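Local coordinates for beta-glucosidase (Saccharopolyspora erythraea D, PDB 5M6G), which probably cleaves terminal, non-reducing beta-D-glucosyl residues from its substrates by hydrolysis, releasing beta-D-glucose, as a member of glycosyl hydrolase family 3, at residues Gln102-Leu116 / Leu382-Pro394. Sequence-based numbering, arbitrary orientation.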
loop_
_atom_site.group_PDB
_atom_site.type_symbol
_atom_site.label_atom_id
_atom_site.label_comp_id
_atom_site.label_asym_id
_atom_site.label_seq_id
_atom_site.Cartn_x
_atom_site.Cartn_y
_atom_site.Cartn_z
ATOM N N GLN A 102 -11.683 1.315 18.488
ATOM C CA GLN A 102 -12.929 0.722 18.973
ATOM C C GLN A 102 -14.093 1.016 18.033
ATOM O O GLN A 102 -14.940 0.147 17.789
ATOM C CB GLN A 102 -13.259 1.238 20.377
ATOM C CG GLN A 102 -14.501 0.557 20.938
ATOM C CD GLN A 102 -15.244 1.390 21.954
ATOM O OE1 GLN A 102 -14.642 2.166 22.695
ATOM N NE2 GLN A 102 -16.571 1.236 21.991
ATOM N N ALA A 103 -14.172 2.246 17.521
ATOM C CA ALA A 103 -15.281 2.599 16.643
ATOM C C ALA A 103 -15.224 1.839 15.318
ATOM O O ALA A 103 -16.278 1.525 14.741
ATOM C CB ALA A 103 -15.302 4.104 16.398
ATOM N N TRP A 104 -14.022 1.547 14.813
ATOM C CA TRP A 104 -13.923 0.674 13.641
ATOM C C TRP A 104 -14.444 -0.720 13.960
ATOM O O TRP A 104 -15.171 -1.320 13.160
ATOM C CB TRP A 104 -12.480 0.581 13.146
ATOM C CG TRP A 104 -12.003 1.734 12.335
ATOM C CD1 TRP A 104 -11.537 2.930 12.802
ATOM C CD2 TRP A 104 -11.916 1.796 10.906
ATOM N NE1 TRP A 104 -11.175 3.740 11.748
ATOM C CE2 TRP A 104 -11.399 3.065 10.574
ATOM C CE3 TRP A 104 -12.240 0.901 9.871
ATOM C CZ2 TRP A 104 -11.184 3.462 9.256
ATOM C CZ3 TRP A 104 -12.028 1.302 8.553
ATOM C CH2 TRP A 104 -11.509 2.571 8.261
ATOM N N ALA A 105 -14.066 -1.266 15.121
ATOM C CA ALA A 105 -14.563 -2.589 15.488
ATOM C C ALA A 105 -16.081 -2.586 15.629
ATOM O O ALA A 105 -16.754 -3.531 15.194
ATOM C CB ALA A 105 -13.902 -3.071 16.777
ATOM N N ASP A 106 -16.639 -1.528 16.228
ATOM C CA ASP A 106 -18.091 -1.406 16.333
ATOM C C ASP A 106 -18.737 -1.368 14.953
ATOM O O ASP A 106 -19.748 -2.037 14.708
ATOM C CB ASP A 106 -18.461 -0.150 17.120
ATOM C CG ASP A 106 -18.105 -0.252 18.577
ATOM O OD1 ASP A 106 -17.809 -1.375 19.046
ATOM O OD2 ASP A 106 -18.121 0.800 19.254
ATOM N N MET A 107 -18.174 -0.570 14.044
ATOM C CA MET A 107 -18.727 -0.479 12.699
ATOM C C MET A 107 -18.719 -1.841 12.018
ATOM O O MET A 107 -19.725 -2.265 11.434
ATOM C CB MET A 107 -17.929 0.529 11.872
ATOM C CG MET A 107 -18.447 0.702 10.436
ATOM S SD MET A 107 -17.348 1.787 9.510
ATOM C CE MET A 107 -15.923 0.727 9.296
ATOM N N TYR A 108 -17.584 -2.541 12.094
ATOM C CA TYR A 108 -17.477 -3.870 11.502
ATOM C C TYR A 108 -18.536 -4.815 12.065
ATOM O O TYR A 108 -19.255 -5.477 11.310
ATOM C CB TYR A 108 -16.075 -4.432 11.736
ATOM C CG TYR A 108 -15.929 -5.829 11.189
ATOM C CD1 TYR A 108 -15.498 -6.041 9.882
ATOM C CD2 TYR A 108 -16.272 -6.937 11.960
ATOM C CE1 TYR A 108 -15.388 -7.331 9.370
ATOM C CE2 TYR A 108 -16.178 -8.208 11.460
ATOM C CZ TYR A 108 -15.731 -8.404 10.168
ATOM O OH TYR A 108 -15.632 -9.681 9.682
ATOM N N ASP A 109 -18.637 -4.900 13.399
ATOM C CA ASP A 109 -19.606 -5.803 14.016
ATOM C C ASP A 109 -21.031 -5.450 13.630
ATOM O O ASP A 109 -21.890 -6.338 13.536
ATOM C CB ASP A 109 -19.464 -5.776 15.538
ATOM C CG ASP A 109 -18.233 -6.498 16.018
ATOM O OD1 ASP A 109 -17.574 -7.161 15.192
ATOM O OD2 ASP A 109 -17.931 -6.416 17.225
ATOM N N SER A 110 -21.309 -4.164 13.424
ATOM C CA SER A 110 -22.648 -3.755 13.015
ATOM C C SER A 110 -22.990 -4.321 11.638
ATOM O O SER A 110 -24.081 -4.869 11.428
ATOM C CB SER A 110 -22.736 -2.232 13.025
ATOM O OG SER A 110 -23.986 -1.788 12.547
ATOM N N TYR A 111 -22.062 -4.208 10.685
ATOM C CA TYR A 111 -22.298 -4.812 9.374
ATOM C C TYR A 111 -22.455 -6.321 9.491
ATOM O O TYR A 111 -23.352 -6.915 8.876
ATOM C CB TYR A 111 -21.153 -4.463 8.427
ATOM C CG TYR A 111 -21.308 -3.126 7.744
ATOM C CD1 TYR A 111 -22.136 -2.991 6.642
ATOM C CD2 TYR A 111 -20.615 -1.993 8.199
ATOM C CE1 TYR A 111 -22.289 -1.783 5.998
ATOM C CE2 TYR A 111 -20.763 -0.769 7.554
ATOM C CZ TYR A 111 -21.606 -0.674 6.456
ATOM O OH TYR A 111 -21.772 0.517 5.783
ATOM N N GLN A 112 -21.618 -6.952 10.310
ATOM C CA GLN A 112 -21.643 -8.404 10.417
ATOM C C GLN A 112 -22.951 -8.898 11.028
ATOM O O GLN A 112 -23.525 -9.885 10.550
ATOM C CB GLN A 112 -20.444 -8.874 11.233
ATOM C CG GLN A 112 -20.136 -10.338 11.097
ATOM C CD GLN A 112 -19.796 -10.717 9.668
ATOM O OE1 GLN A 112 -20.689 -10.972 8.871
ATOM N NE2 GLN A 112 -18.506 -10.744 9.338
ATOM N N ARG A 113 -23.454 -8.216 12.067
ATOM C CA ARG A 113 -24.728 -8.632 12.659
ATOM C C ARG A 113 -25.838 -8.690 11.615
ATOM O O ARG A 113 -26.650 -9.631 11.603
ATOM C CB ARG A 113 -25.129 -7.681 13.795
ATOM C CG ARG A 113 -24.348 -7.856 15.088
ATOM C CD ARG A 113 -25.067 -7.159 16.245
ATOM N NE ARG A 113 -25.019 -5.716 16.080
ATOM C CZ ARG A 113 -24.010 -4.958 16.498
ATOM N NH1 ARG A 113 -22.975 -5.503 17.127
ATOM N NH2 ARG A 113 -24.039 -3.647 16.292
ATOM N N ALA A 114 -25.896 -7.691 10.731
ATOM C CA ALA A 114 -26.926 -7.673 9.700
ATOM C C ALA A 114 -26.724 -8.794 8.691
ATOM O O ALA A 114 -27.684 -9.492 8.328
ATOM C CB ALA A 114 -26.949 -6.315 9.006
ATOM N N ALA A 115 -25.482 -9.003 8.243
ATOM C CA ALA A 115 -25.206 -10.096 7.308
ATOM C C ALA A 115 -25.577 -11.450 7.906
ATOM O O ALA A 115 -26.130 -12.314 7.217
ATOM C CB ALA A 115 -23.730 -10.079 6.905
ATOM N N LEU A 116 -25.286 -11.652 9.191
ATOM C CA LEU A 116 -25.587 -12.924 9.836
ATOM C C LEU A 116 -27.081 -13.179 10.000
ATOM O O LEU A 116 -27.459 -14.311 10.312
ATOM C CB LEU A 116 -24.911 -12.988 11.210
ATOM C CG LEU A 116 -23.379 -12.986 11.279
ATOM C CD1 LEU A 116 -22.916 -12.924 12.725
ATOM C CD2 LEU A 116 -22.760 -14.174 10.593
ATOM N N LEU A 382 -14.782 -17.153 9.184
ATOM C CA LEU A 382 -15.872 -16.201 9.397
ATOM C C LEU A 382 -17.175 -16.887 9.777
ATOM O O LEU A 382 -18.034 -16.262 10.414
ATOM C CB LEU A 382 -16.081 -15.355 8.139
ATOM C CG LEU A 382 -14.949 -14.361 7.857
ATOM C CD1 LEU A 382 -15.170 -13.647 6.518
ATOM C CD2 LEU A 382 -14.835 -13.352 8.991
ATOM N N PHE A 383 -17.362 -18.145 9.376
ATOM C CA PHE A 383 -18.584 -18.852 9.740
ATOM C C PHE A 383 -18.563 -19.316 11.190
ATOM O O PHE A 383 -19.615 -19.671 11.731
ATOM C CB PHE A 383 -18.807 -20.061 8.817
ATOM C CG PHE A 383 -19.265 -19.706 7.424
ATOM C CD1 PHE A 383 -18.358 -19.289 6.457
ATOM C CD2 PHE A 383 -20.604 -19.817 7.073
ATOM C CE1 PHE A 383 -18.780 -18.980 5.166
ATOM C CE2 PHE A 383 -21.034 -19.510 5.787
ATOM C CZ PHE A 383 -20.128 -19.090 4.833
ATOM N N GLU A 384 -17.392 -19.333 11.822
ATOM C CA GLU A 384 -17.234 -19.695 13.225
ATOM C C GLU A 384 -17.011 -18.482 14.119
ATOM O O GLU A 384 -17.569 -18.422 15.218
ATOM C CB GLU A 384 -16.057 -20.667 13.392
ATOM C CG GLU A 384 -16.382 -22.123 13.064
ATOM C CD GLU A 384 -16.723 -22.337 11.602
ATOM O OE1 GLU A 384 -15.839 -22.178 10.732
ATOM O OE2 GLU A 384 -17.892 -22.660 11.318
ATOM N N ARG A 385 -16.227 -17.505 13.656
ATOM C CA ARG A 385 -15.816 -16.339 14.450
ATOM C C ARG A 385 -15.995 -15.088 13.603
ATOM O O ARG A 385 -15.028 -14.572 13.027
ATOM C CB ARG A 385 -14.362 -16.471 14.906
ATOM C CG ARG A 385 -14.111 -17.622 15.865
ATOM C CD ARG A 385 -12.628 -17.951 15.976
ATOM N NE ARG A 385 -12.127 -18.591 14.762
ATOM C CZ ARG A 385 -12.350 -19.865 14.447
ATOM N NH1 ARG A 385 -13.066 -20.641 15.257
ATOM N NH2 ARG A 385 -11.860 -20.365 13.324
ATOM N N PRO A 386 -17.223 -14.584 13.482
ATOM C CA PRO A 386 -17.472 -13.480 12.545
ATOM C C PRO A 386 -17.123 -12.087 13.058
ATOM O O PRO A 386 -17.067 -11.156 12.244
ATOM C CB PRO A 386 -18.980 -13.594 12.287
ATOM C CG PRO A 386 -19.509 -14.219 13.513
ATOM C CD PRO A 386 -18.477 -15.222 13.914
ATOM N N PHE A 387 -16.899 -11.897 14.353
ATOM C CA PHE A 387 -16.852 -10.558 14.923
ATOM C C PHE A 387 -15.422 -10.118 15.223
ATOM O O PHE A 387 -14.471 -10.901 15.210
ATOM C CB PHE A 387 -17.712 -10.486 16.190
ATOM C CG PHE A 387 -19.178 -10.708 15.930
ATOM C CD1 PHE A 387 -19.922 -9.767 15.225
ATOM C CD2 PHE A 387 -19.817 -11.845 16.400
ATOM C CE1 PHE A 387 -21.275 -9.968 14.988
ATOM C CE2 PHE A 387 -21.153 -12.049 16.156
ATOM C CZ PHE A 387 -21.885 -11.114 15.445
ATOM N N ALA A 388 -15.285 -8.829 15.500
ATOM C CA ALA A 388 -13.974 -8.264 15.763
ATOM C C ALA A 388 -13.351 -8.905 16.995
ATOM O O ALA A 388 -14.028 -9.176 17.988
ATOM C CB ALA A 388 -14.082 -6.749 15.944
ATOM N N GLN A 389 -12.043 -9.140 16.919
ATOM C CA GLN A 389 -11.268 -9.741 18.004
ATOM C C GLN A 389 -10.781 -8.621 18.917
ATOM O O GLN A 389 -9.661 -8.125 18.799
ATOM C CB GLN A 389 -10.090 -10.513 17.436
ATOM C CG GLN A 389 -10.437 -11.840 16.838
ATOM C CD GLN A 389 -9.540 -12.115 15.663
ATOM O OE1 GLN A 389 -9.921 -11.960 14.498
ATOM N NE2 GLN A 389 -8.302 -12.413 15.964
ATOM N N ARG A 390 -11.640 -8.216 19.846
ATOM C CA ARG A 390 -11.286 -7.024 20.607
ATOM C C ARG A 390 -10.144 -7.250 21.589
ATOM O O ARG A 390 -9.579 -6.267 22.078
ATOM C CB ARG A 390 -12.522 -6.492 21.314
ATOM C CG ARG A 390 -13.501 -5.976 20.296
ATOM C CD ARG A 390 -14.806 -5.635 20.902
ATOM N NE ARG A 390 -15.794 -5.381 19.865
ATOM C CZ ARG A 390 -16.223 -4.172 19.537
ATOM N NH1 ARG A 390 -15.743 -3.102 20.168
ATOM N NH2 ARG A 390 -17.135 -4.036 18.593
ATOM N N ASP A 391 -9.774 -8.503 21.874
ATOM C CA ASP A 391 -8.571 -8.752 22.662
ATOM C C ASP A 391 -7.328 -8.152 22.022
ATOM O O ASP A 391 -6.317 -7.975 22.710
ATOM C CB ASP A 391 -8.337 -10.251 22.848
ATOM C CG ASP A 391 -9.330 -10.888 23.790
ATOM O OD1 ASP A 391 -9.963 -10.153 24.583
ATOM O OD2 ASP A 391 -9.464 -12.132 23.740
ATOM N N LEU A 392 -7.370 -7.860 20.721
ATOM C CA LEU A 392 -6.215 -7.337 20.002
ATOM C C LEU A 392 -6.177 -5.814 19.941
ATOM O O LEU A 392 -5.176 -5.255 19.474
ATOM C CB LEU A 392 -6.191 -7.902 18.577
ATOM C CG LEU A 392 -5.924 -9.405 18.446
ATOM C CD1 LEU A 392 -6.009 -9.837 16.984
ATOM C CD2 LEU A 392 -4.567 -9.774 19.036
ATOM N N LEU A 393 -7.237 -5.135 20.380
ATOM C CA LEU A 393 -7.232 -3.675 20.373
ATOM C C LEU A 393 -6.052 -3.066 21.128
ATOM O O LEU A 393 -5.550 -2.018 20.679
ATOM C CB LEU A 393 -8.564 -3.149 20.926
ATOM C CG LEU A 393 -9.766 -3.262 19.981
ATOM C CD1 LEU A 393 -11.087 -3.027 20.715
ATOM C CD2 LEU A 393 -9.616 -2.307 18.793
ATOM N N PRO A 394 -5.559 -3.635 22.237
ATOM C CA PRO A 394 -4.375 -3.032 22.881
ATOM C C PRO A 394 -3.118 -3.065 22.025
ATOM O O PRO A 394 -2.169 -2.325 22.327
ATOM C CB PRO A 394 -4.203 -3.866 24.160
ATOM C CG PRO A 394 -5.560 -4.388 24.448
ATOM C CD PRO A 394 -6.153 -4.679 23.092
HETATM O O HOH W 1 -16.384 -7.849 18.647
#
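R390 runs straight from CG to NE (chi2 171°, chi3 -169°), which carries its guanidinium to helix 101-116, where D106 and D109, one turn apart, each hold CG anti to the carbonyl carbon (chi1 -69° for D106), turning their carboxylates to the arginine. NH1 and NH2 both grip D106 OD1, NH2 at 2.8 Å, while NH2 also reaches D109 OD2 at 2.9 Å, nearly straight but from above the carboxylate plane. A105 CB lies over one guanidinium face. D109 OD1 uses its syn lone pair to take the A388 backbone N-H at 2.8 Å, and a water ties D109 OD2, A388 O and R390 NE together. An alanine in place of R390 would probably leave two neighbouring carboxylates without their shared cation and the water without its NE donor. D109 OD1 also lies at the edge of the F387 ring, whose CE1 meets R113 CG at 3.7 Å and whose CZ touches L116 CD1. Q112 NE2 donates to P386 O at 3.3 Å, its OE1 being bound by L124 N; that carbonyl edges the Y108 ring, whose OH is hydrogen-bonded to D175, a magnesium ligand. Buried but bonded through both oxygens, D109 is likely to stay ionised, its carboxylate kept from turning.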